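Local coordinates for protein Glucose/sorbosone dehydrogenases (Escherichia coli K12, PDB 2G8S) that is a beta-propeller protein of the glucose/sorbosone dehydrogenase family and binds a calcium ion, at residues Pro58-Trp61 with Gly67-Asp70. Numbering follows the deposited sequence.
Sequences PDVW and GLLD
Val60 sets its branched side chain over one face of the peptide group that joins Gly67 to Leu68. Its CB already lies 3.7 Å from Gly67 C, with Gly67 O hardly farther away. From there the two methyls part. CG2, placed between the backbone N and the carbonyl carbon of its own residue (chi1 -51° sets CG1 anti to that carbon), lies as close to Gly67 C as to Leu68 N, 3.7 Å from each. CG1, over the same face, is 4.0 Å from both Gly67 O and Leu68 N, and ends 4.1 Å from Leu68 CB, where the two side chains meet. The branch at CB suits the place, since it brings CB and both methyls onto the flat peptide together.

The chain range 58-61 belongs to the loop that leads from strand 49-50 into strand 68-73, the first strand of an antiparallel sheet in this beta-propeller fold, and the contact lets the loop pack on the start of that strand.

Gly67, where the strand is about to begin, has phi/psi of 139/-144°, a backbone shape that a CB would jam against the preceding carbonyl oxygen. Its N stands 3.3 Å from Trp61 O, but the angle is too poor for a hydrogen bond; Ser88 OG instead bonds to both atoms and so bridges the two backbones. A buried, apolar leucine suits position 68, between Val60 and Val57. Strand 68-73 then breaks its regular pairing with strand 82-90 in a classic bulge, where Leu69 and Asp70 stand opposite Ser86.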
loop_
_atom_site.group_PDB
_atom_site.type_symbol
_atom_site.label_atom_id
_atom_site.label_comp_id
_atom_site.label_asym_id
_atom_site.label_seq_id
_atom_site.Cartn_x
_atom_site.Cartn_y
_atom_site.Cartn_z
ATOM N N PRO A 58 -9.483 8.305 -13.578
ATOM C CA PRO A 58 -9.442 9.700 -13.114
ATOM C C PRO A 58 -8.122 10.383 -13.457
ATOM O O PRO A 58 -7.081 9.717 -13.553
ATOM C CB PRO A 58 -9.577 9.570 -11.596
ATOM C CG PRO A 58 -9.125 8.155 -11.284
ATOM C CD PRO A 58 -9.624 7.364 -12.451
ATOM N N ASP A 59 -8.181 11.697 -13.657
ATOM C CA ASP A 59 -6.977 12.505 -13.771
ATOM C C ASP A 59 -6.292 12.524 -12.413
ATOM O O ASP A 59 -6.962 12.509 -11.370
ATOM C CB ASP A 59 -7.313 13.938 -14.167
ATOM C CG ASP A 59 -7.896 14.047 -15.557
ATOM O OD1 ASP A 59 -7.309 13.500 -16.505
ATOM O OD2 ASP A 59 -8.933 14.718 -15.693
ATOM N N VAL A 60 -4.961 12.539 -12.439
ATOM C CA VAL A 60 -4.175 12.480 -11.205
ATOM C C VAL A 60 -3.130 13.591 -11.149
ATOM O O VAL A 60 -2.772 14.178 -12.177
ATOM C CB VAL A 60 -3.478 11.110 -11.035
ATOM C CG1 VAL A 60 -4.478 9.973 -11.211
ATOM C CG2 VAL A 60 -2.309 10.967 -12.003
ATOM N N TRP A 61 -2.641 13.848 -9.938
ATOM C CA TRP A 61 -1.606 14.844 -9.701
ATOM C C TRP A 61 -0.291 14.083 -9.575
ATOM O O TRP A 61 0.072 13.611 -8.488
ATOM C CB TRP A 61 -1.930 15.608 -8.421
ATOM C CG TRP A 61 -1.095 16.823 -8.134
ATOM C CD1 TRP A 61 -1.221 18.056 -8.712
ATOM C CD2 TRP A 61 -0.075 16.948 -7.141
ATOM N NE1 TRP A 61 -0.320 18.933 -8.159
ATOM C CE2 TRP A 61 0.396 18.283 -7.190
ATOM C CE3 TRP A 61 0.496 16.064 -6.219
ATOM C CZ2 TRP A 61 1.421 18.751 -6.357
ATOM C CZ3 TRP A 61 1.518 16.530 -5.393
ATOM C CH2 TRP A 61 1.966 17.866 -5.470
ATOM N N GLY A 67 0.455 10.427 -7.821
ATOM C CA GLY A 67 -0.009 10.027 -9.158
ATOM C C GLY A 67 -1.148 9.028 -9.048
ATOM O O GLY A 67 -1.990 9.132 -8.149
ATOM N N LEU A 68 -1.172 8.065 -9.969
ATOM C CA LEU A 68 -2.134 6.959 -9.904
ATOM C C LEU A 68 -1.502 5.875 -9.054
ATOM O O LEU A 68 -0.378 5.448 -9.330
ATOM C CB LEU A 68 -2.452 6.422 -11.300
ATOM C CG LEU A 68 -3.493 5.306 -11.355
ATOM C CD1 LEU A 68 -4.845 5.766 -10.804
ATOM C CD2 LEU A 68 -3.617 4.791 -12.783
ATOM N N LEU A 69 -2.219 5.464 -8.010
ATOM C CA LEU A 69 -1.642 4.602 -6.982
ATOM C C LEU A 69 -2.229 3.188 -7.027
ATOM O O LEU A 69 -1.843 2.409 -7.894
ATOM C CB LEU A 69 -1.725 5.269 -5.598
ATOM C CG LEU A 69 -1.040 6.655 -5.541
ATOM C CD1 LEU A 69 -1.355 7.339 -4.214
ATOM C CD2 LEU A 69 0.469 6.599 -5.802
ATOM N N ASP A 70 -3.142 2.842 -6.124
ATOM C CA ASP A 70 -3.571 1.442 -6.045
ATOM C C ASP A 70 -4.650 1.088 -7.056
ATOM O O ASP A 70 -5.427 1.946 -7.477
ATOM C CB ASP A 70 -4.050 1.087 -4.635
ATOM C CG ASP A 70 -3.643 -0.322 -4.214
ATOM O OD1 ASP A 70 -3.170 -1.100 -5.072
ATOM O OD2 ASP A 70 -3.779 -0.634 -3.015
#